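Local coordinates for protein L-ornithine N(5)-monooxygenase (Pseudomonas aeruginosa, PDB 3S5W) that hydroxylates the side-chain nitrogen of L-ornithine with FAD, NADPH and molecular oxygen, the first step toward hydroxamate siderophores such as pyoverdin, at residues 148-153 / 381-386; 152-157 / 164-169. All blocks are in the same frame, centred on the assembly; numbering follows the deposited sequence.

Contact 1: residues 148-153 / 381-386. With FAD (flavin-adenine dinucleotide), chain C.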
loop_
_atom_site.group_PDB
_atom_site.type_symbol
_atom_site.label_atom_id
_atom_site.label_comp_id
_atom_site.label_asym_id
_atom_site.label_seq_id
_atom_site.Cartn_x
_atom_site.Cartn_y
_atom_site.Cartn_z
ATOM N N GLU A 148 -2.380 -3.112 18.238
ATOM C CA GLU A 148 -3.765 -2.736 18.488
ATOM C C GLU A 148 -4.502 -2.595 17.170
ATOM O O GLU A 148 -4.176 -1.702 16.366
ATOM C CB GLU A 148 -3.835 -1.407 19.231
ATOM C CG GLU A 148 -3.324 -1.453 20.678
ATOM C CD GLU A 148 -3.944 -0.372 21.547
ATOM O OE1 GLU A 148 -5.109 0.003 21.291
ATOM O OE2 GLU A 148 -3.270 0.113 22.479
ATOM N N GLU A 149 -5.478 -3.473 16.959
ATOM C CA GLU A 149 -6.343 -3.415 15.786
ATOM C C GLU A 149 -7.610 -2.641 16.128
ATOM O O GLU A 149 -8.329 -3.031 17.070
ATOM C CB GLU A 149 -6.685 -4.827 15.308
ATOM C CG GLU A 149 -7.620 -4.855 14.096
ATOM C CD GLU A 149 -7.977 -6.245 13.621
ATOM O OE1 GLU A 149 -7.612 -7.241 14.278
ATOM O OE2 GLU A 149 -8.656 -6.345 12.580
ATOM N N VAL A 150 -7.873 -1.561 15.385
ATOM C CA VAL A 150 -9.106 -0.810 15.552
ATOM C C VAL A 150 -10.231 -1.625 14.912
ATOM O O VAL A 150 -10.124 -2.072 13.747
ATOM C CB VAL A 150 -9.041 0.636 14.988
ATOM C CG1 VAL A 150 -10.396 1.303 15.042
ATOM C CG2 VAL A 150 -8.057 1.471 15.768
ATOM N N LEU A 151 -11.284 -1.875 15.691
ATOM C CA LEU A 151 -12.397 -2.678 15.175
ATOM C C LEU A 151 -13.556 -1.836 14.626
ATOM O O LEU A 151 -14.175 -2.198 13.634
ATOM C CB LEU A 151 -12.904 -3.659 16.251
ATOM C CG LEU A 151 -11.885 -4.573 16.956
ATOM C CD1 LEU A 151 -12.517 -5.293 18.157
ATOM C CD2 LEU A 151 -11.291 -5.599 16.005
ATOM N N ARG A 152 -13.864 -0.728 15.288
ATOM C CA ARG A 152 -14.986 0.136 14.881
ATOM C C ARG A 152 -14.924 1.491 15.565
ATOM O O ARG A 152 -14.295 1.648 16.607
ATOM C CB ARG A 152 -16.355 -0.524 15.171
ATOM C CG ARG A 152 -16.657 -0.706 16.645
ATOM C CD ARG A 152 -18.010 -1.441 16.898
ATOM N NE ARG A 152 -18.082 -1.849 18.306
ATOM C CZ ARG A 152 -17.561 -2.971 18.788
ATOM N NH1 ARG A 152 -16.955 -3.829 17.984
ATOM N NH2 ARG A 152 -17.655 -3.238 20.078
ATOM N N ILE A 153 -15.611 2.459 14.975
ATOM C CA ILE A 153 -15.681 3.802 15.503
ATOM C C ILE A 153 -17.148 4.076 15.737
ATOM O O ILE A 153 -17.952 3.859 14.832
ATOM C CB ILE A 153 -15.143 4.840 14.492
ATOM C CG1 ILE A 153 -13.774 4.401 13.946
ATOM C CG2 ILE A 153 -15.086 6.243 15.124
ATOM C CD1 ILE A 153 -12.684 4.289 14.999
ATOM N N ARG A 381 -15.931 -1.322 5.396
ATOM C CA ARG A 381 -16.662 -0.272 6.019
ATOM C C ARG A 381 -17.302 -0.722 7.324
ATOM O O ARG A 381 -18.114 -0.022 7.839
ATOM C CB ARG A 381 -17.664 0.414 5.072
ATOM C CG ARG A 381 -17.348 0.349 3.594
ATOM C CD ARG A 381 -16.850 1.690 3.040
ATOM N NE ARG A 381 -17.392 2.857 3.723
ATOM C CZ ARG A 381 -17.737 4.001 3.132
ATOM N NH1 ARG A 381 -17.614 4.152 1.832
ATOM N NH2 ARG A 381 -18.188 5.011 3.848
ATOM N N GLN A 382 -16.902 -1.856 7.879
ATOM C CA GLN A 382 -17.362 -2.181 9.223
ATOM C C GLN A 382 -16.783 -1.174 10.207
ATOM O O GLN A 382 -17.421 -0.764 11.143
ATOM C CB GLN A 382 -16.986 -3.586 9.636
ATOM C CG GLN A 382 -17.959 -4.164 10.605
ATOM C CD GLN A 382 -19.344 -4.397 9.998
ATOM O OE1 GLN A 382 -19.564 -5.390 9.326
ATOM N NE2 GLN A 382 -20.270 -3.480 10.241
ATOM N N LEU A 383 -15.557 -0.779 9.953
ATOM C CA LEU A 383 -14.884 0.278 10.691
ATOM C C LEU A 383 -15.740 1.534 10.889
ATOM O O LEU A 383 -15.985 1.947 12.015
ATOM C CB LEU A 383 -13.585 0.632 9.967
ATOM C CG LEU A 383 -12.539 1.486 10.674
ATOM C CD1 LEU A 383 -12.344 1.021 12.099
ATOM C CD2 LEU A 383 -11.234 1.387 9.891
ATOM N N LEU A 384 -16.195 2.120 9.785
ATOM C CA LEU A 384 -17.003 3.330 9.816
ATOM C C LEU A 384 -18.516 3.084 9.813
ATOM O O LEU A 384 -19.292 4.042 9.907
ATOM C CB LEU A 384 -16.600 4.279 8.678
ATOM C CG LEU A 384 -15.183 4.889 8.751
ATOM C CD1 LEU A 384 -14.837 5.699 7.500
ATOM C CD2 LEU A 384 -14.994 5.746 9.997
ATOM N N GLU A 385 -18.920 1.812 9.732
ATOM C CA GLU A 385 -20.359 1.416 9.748
ATOM C C GLU A 385 -21.231 2.138 10.789
ATOM O O GLU A 385 -22.259 2.679 10.409
ATOM C CB GLU A 385 -20.553 -0.113 9.847
ATOM C CG GLU A 385 -22.016 -0.599 9.656
ATOM C CD GLU A 385 -22.428 -0.700 8.178
ATOM O OE1 GLU A 385 -21.730 -1.391 7.400
ATOM O OE2 GLU A 385 -23.455 -0.098 7.790
ATOM N N PRO A 386 -20.823 2.174 12.090
ATOM C CA PRO A 386 -21.695 2.875 13.046
ATOM C C PRO A 386 -21.860 4.377 12.787
ATOM O O PRO A 386 -22.641 5.022 13.476
ATOM C CB PRO A 386 -20.997 2.655 14.399
ATOM C CG PRO A 386 -20.188 1.439 14.219
ATOM C CD PRO A 386 -19.693 1.532 12.791
HETATM P PA FAD C . 0.150 1.364 4.789
HETATM O O1A FAD C . -0.515 0.225 4.114
HETATM O O2A FAD C . 1.668 1.470 4.561
HETATM O O5B FAD C . -0.101 1.276 6.392
HETATM C C5B FAD C . -1.388 0.964 6.873
HETATM C C4B FAD C . -1.166 0.550 8.317
HETATM O O4B FAD C . -2.428 0.353 8.894
HETATM C C3B FAD C . -0.440 -0.790 8.390
HETATM O O3B FAD C . 0.753 -0.650 9.135
HETATM C C2B FAD C . -1.440 -1.732 9.073
HETATM O O2B FAD C . -0.824 -2.560 10.053
HETATM C C1B FAD C . -2.358 -0.768 9.761
HETATM N N9A FAD C . -3.743 -1.204 9.908
HETATM C C8A FAD C . -4.606 -1.681 8.926
HETATM N N7A FAD C . -5.823 -1.884 9.513
HETATM C C5A FAD C . -5.731 -1.519 10.820
HETATM C C6A FAD C . -6.659 -1.521 11.861
HETATM N N6A FAD C . -7.966 -1.700 11.610
HETATM N N1A FAD C . -6.240 -1.088 13.117
HETATM C C2A FAD C . -4.955 -0.646 13.359
HETATM N N3A FAD C . -4.028 -0.642 12.322
HETATM C C4A FAD C . -4.425 -1.077 11.078
HETATM N N1 FAD C . 4.549 3.406 -2.850
HETATM C C2 FAD C . 5.593 4.168 -3.358
HETATM O O2 FAD C . 5.474 5.377 -3.473
HETATM N N3 FAD C . 6.777 3.574 -3.740
HETATM C C4 FAD C . 6.967 2.220 -3.619
HETATM O O4 FAD C . 8.068 1.734 -3.933
HETATM C C4X FAD C . 5.909 1.436 -3.120
HETATM N N5 FAD C . 6.060 0.062 -3.003
HETATM C C5X FAD C . 5.014 -0.709 -2.525
HETATM C C6 FAD C . 5.181 -2.097 -2.413
HETATM C C7 FAD C . 4.151 -2.897 -1.937
HETATM C C7M FAD C . 4.400 -4.382 -1.854
HETATM C C8 FAD C . 2.937 -2.310 -1.597
HETATM C C8M FAD C . 1.781 -3.112 -1.073
HETATM C C9 FAD C . 2.760 -0.934 -1.703
HETATM C C9A FAD C . 3.801 -0.110 -2.150
HETATM N N10 FAD C . 3.642 1.276 -2.266
HETATM C C10 FAD C . 4.692 2.037 -2.769
HETATM C "C1'" FAD C . 2.353 1.965 -1.940
HETATM C "C2'" FAD C . 2.042 2.058 -0.432
HETATM O "O2'" FAD C . 0.613 2.117 -0.383
HETATM C "C3'" FAD C . 2.645 3.332 0.140
HETATM O "O3'" FAD C . 4.072 3.386 -0.055
HETATM C "C4'" FAD C . 2.394 3.450 1.665
HETATM O "O4'" FAD C . 2.751 2.225 2.295
HETATM C "C5'" FAD C . 0.964 3.909 2.051
HETATM O "O5'" FAD C . 1.008 4.309 3.408
HETATM P P FAD C . -0.265 4.206 4.402
HETATM O O1P FAD C . 0.269 4.572 5.765
HETATM O O2P FAD C . -1.351 5.062 3.811
HETATM O O3P FAD C . -0.663 2.662 4.337
#
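L383 reaches strand 148-153 with one methyl: its CD1 comes 3.5 Å from CG1 of V150, the two side chains crossing at about a right angle. CG1 is the V150 branch anti to the backbone N (chi1 173°), which sets it beside the carbonyl carbon, where L383 meets it. With I153 the same leucine behaves differently. The two side chains lie side by side and point the same way, CG1 of I153 packing 4.1 Å from CD1 of L383, while CD2 of L384 adds a looser apolar touch to the same CG1. The backbones join once, N of I153 donating to O of L383 at 3.0 Å, in the carbonyl plane but bent to 147° at the hydrogen. P386 directs its ring at the strand, with CB 3.3 Å from O of I153. That carbonyl oxygen is buried here without a hydrogen-bond partner in the model.

V150 also holds the cofactor through its backbone. Its N donates to N1A of the FAD adenine at 2.8 Å, and N6A of the adenine donates back to O of V150 at 3.1 Å. This two-way pairing matches the N1A acceptor and N6A donor of the adenine. The V150 side chain makes apolar contact with L383, and also with V167 and L64, while its backbone gives the polar recognition of the adenine.

Contact 2: residues 152-157 / 164-169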
loop_
_atom_site.group_PDB
_atom_site.type_symbol
_atom_site.label_atom_id
_atom_site.label_comp_id
_atom_site.label_asym_id
_atom_site.label_seq_id
_atom_site.Cartn_x
_atom_site.Cartn_y
_atom_site.Cartn_z
ATOM N N ARG A 152 -13.864 -0.728 15.288
ATOM C CA ARG A 152 -14.986 0.136 14.881
ATOM C C ARG A 152 -14.924 1.491 15.565
ATOM O O ARG A 152 -14.295 1.648 16.607
ATOM C CB ARG A 152 -16.355 -0.524 15.171
ATOM C CG ARG A 152 -16.657 -0.706 16.645
ATOM C CD ARG A 152 -18.010 -1.441 16.898
ATOM N NE ARG A 152 -18.082 -1.849 18.306
ATOM C CZ ARG A 152 -17.561 -2.971 18.788
ATOM N NH1 ARG A 152 -16.955 -3.829 17.984
ATOM N NH2 ARG A 152 -17.655 -3.238 20.078
ATOM N N ILE A 153 -15.611 2.459 14.975
ATOM C CA ILE A 153 -15.681 3.802 15.503
ATOM C C ILE A 153 -17.148 4.076 15.737
ATOM O O ILE A 153 -17.952 3.859 14.832
ATOM C CB ILE A 153 -15.143 4.840 14.492
ATOM C CG1 ILE A 153 -13.774 4.401 13.946
ATOM C CG2 ILE A 153 -15.086 6.243 15.124
ATOM C CD1 ILE A 153 -12.684 4.289 14.999
ATOM N N GLU A 154 -17.477 4.531 16.946
ATOM C CA GLU A 154 -18.857 4.847 17.337
ATOM C C GLU A 154 -19.028 6.323 17.725
ATOM O O GLU A 154 -18.121 6.929 18.298
ATOM C CB GLU A 154 -19.292 3.979 18.511
ATOM C CG GLU A 154 -19.519 2.515 18.166
ATOM C CD GLU A 154 -19.586 1.646 19.412
ATOM O OE1 GLU A 154 -19.581 2.206 20.536
ATOM O OE2 GLU A 154 -19.632 0.404 19.267
ATOM N N PRO A 155 -20.204 6.898 17.413
ATOM C CA PRO A 155 -20.509 8.279 17.789
ATOM C C PRO A 155 -20.786 8.446 19.283
ATOM O O PRO A 155 -21.515 7.649 19.855
ATOM C CB PRO A 155 -21.782 8.576 16.996
ATOM C CG PRO A 155 -22.404 7.248 16.746
ATOM C CD PRO A 155 -21.262 6.303 16.571
ATOM N N MET A 156 -20.192 9.453 19.912
ATOM C CA MET A 156 -20.573 9.832 21.268
ATOM C C MET A 156 -21.569 10.995 21.239
ATOM O O MET A 156 -21.182 12.156 21.030
ATOM C CB MET A 156 -19.355 10.168 22.116
ATOM C CG MET A 156 -19.106 9.178 23.237
ATOM S SD MET A 156 -17.801 9.682 24.392
ATOM C CE MET A 156 -18.405 11.263 25.015
ATOM N N LEU A 157 -22.846 10.656 21.431
ATOM C CA LEU A 157 -23.959 11.618 21.422
ATOM C C LEU A 157 -24.041 12.402 22.728
ATOM O O LEU A 157 -23.937 11.827 23.813
ATOM C CB LEU A 157 -25.298 10.909 21.173
ATOM C CG LEU A 157 -25.560 10.247 19.813
ATOM C CD1 LEU A 157 -26.875 9.437 19.799
ATOM C CD2 LEU A 157 -25.547 11.289 18.709
ATOM N N ALA A 164 -17.887 13.644 20.134
ATOM C CA ALA A 164 -16.655 12.871 20.222
ATOM C C ALA A 164 -16.875 11.494 19.605
ATOM O O ALA A 164 -18.004 11.116 19.278
ATOM C CB ALA A 164 -16.162 12.776 21.676
ATOM N N LEU A 165 -15.789 10.757 19.416
ATOM C CA LEU A 165 -15.875 9.450 18.816
ATOM C C LEU A 165 -15.289 8.445 19.764
ATOM O O LEU A 165 -14.321 8.736 20.454
ATOM C CB LEU A 165 -15.135 9.420 17.454
ATOM C CG LEU A 165 -15.712 10.265 16.315
ATOM C CD1 LEU A 165 -14.673 10.391 15.204
ATOM C CD2 LEU A 165 -17.039 9.691 15.777
ATOM N N ARG A 166 -15.904 7.272 19.803
ATOM C CA ARG A 166 -15.401 6.161 20.590
ATOM C C ARG A 166 -14.623 5.266 19.640
ATOM O O ARG A 166 -15.179 4.806 18.639
ATOM C CB ARG A 166 -16.560 5.350 21.201
ATOM C CG ARG A 166 -17.285 6.036 22.344
ATOM C CD ARG A 166 -18.722 5.440 22.566
ATOM N NE ARG A 166 -18.717 3.976 22.654
ATOM C CZ ARG A 166 -18.432 3.282 23.754
ATOM N NH1 ARG A 166 -18.140 3.915 24.879
ATOM N NH2 ARG A 166 -18.440 1.951 23.733
ATOM N N VAL A 167 -13.347 5.036 19.943
ATOM C CA VAL A 167 -12.521 4.161 19.125
ATOM C C VAL A 167 -12.343 2.851 19.876
ATOM O O VAL A 167 -11.781 2.837 20.972
ATOM C CB VAL A 167 -11.134 4.824 18.798
ATOM C CG1 VAL A 167 -10.270 3.890 17.926
ATOM C CG2 VAL A 167 -11.315 6.212 18.152
ATOM N N ILE A 168 -12.818 1.760 19.284
ATOM C CA ILE A 168 -12.767 0.451 19.903
ATOM C C ILE A 168 -11.644 -0.371 19.266
ATOM O O ILE A 168 -11.660 -0.620 18.068
ATOM C CB ILE A 168 -14.130 -0.337 19.737
ATOM C CG1 ILE A 168 -15.289 0.310 20.519
ATOM C CG2 ILE A 168 -13.972 -1.757 20.266
ATOM C CD1 ILE A 168 -15.786 1.615 20.029
ATOM N N SER A 169 -10.692 -0.805 20.071
ATOM C CA SER A 169 -9.596 -1.616 19.569
ATOM C C SER A 169 -9.402 -2.894 20.396
ATOM O O SER A 169 -9.937 -3.022 21.518
ATOM C CB SER A 169 -8.299 -0.783 19.493
ATOM O OG SER A 169 -7.838 -0.374 20.773
#
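Strands 152-157 and 164-169 run antiparallel, their axes 4.5 Å apart at closest and 146° between directions, with R152–I168 and E154–R166 as hydrogen-bonded pairs and I153–V167 and P155–L165 as non-hydrogen-bonded ones. E154 and R166 bond both ways through their backbones, and N of R166 meets O of E154 at 2.7 Å. Their side chains then join on the face they share. The R166 chain bends at chi3 (50°), turning its guanidinium toward E154. OE1 of E154 lies at the guanidinium edge and takes the R166 NE hydrogen at 2.9 Å, nearly along its own C-O axis. The carboxylate and guanidinium planes are only 16° apart, almost coplanar; a weak second bond comes from NH2. The other oxygen, OE2, accepts from NE of R152 at 2.9 Å, out of the carboxylate plane on its anti side, which puts one carboxylate between two arginines.

The two strands are the arms of the beta hairpin 148-158/161-171. L151 and R152 both face I168 in a classic beta bulge. CG2 of I168 sits over one face of the R152 guanidinium, and its CD1 touches CD of E154 at 3.8 Å, so that I168 packs against both. Further along, the side chains of M156 and R166 cross at about a right angle, CG to CG 3.7 Å. On the reverse face, I153 lies alongside V167, CD1 of I153 3.8 Å from CG1 of V167, while CG2 of I153 packs on CB of L165.

From the N terminus the chain enters strand 148-158, which serves both contacts, R152 and I153 being common to them. Contact 2 closes first: a tight turn returns the chain as strand 161-171, with six residues between the segments. Contact 1 closes much later, with 227 residues between its segments, once the chain has gone through helices and strands, among them the separate parallel sheet that holds strand 228-233; its second segment lies in the loop between strands 375-376 and 411-414. The short hairpin closure thus falls within the span of the long one. Their centres are 9 Å apart, and P386 touches P155, while L151 bonds to I168, so the loop, the hairpin and the adenine end of FAD meet along one strand.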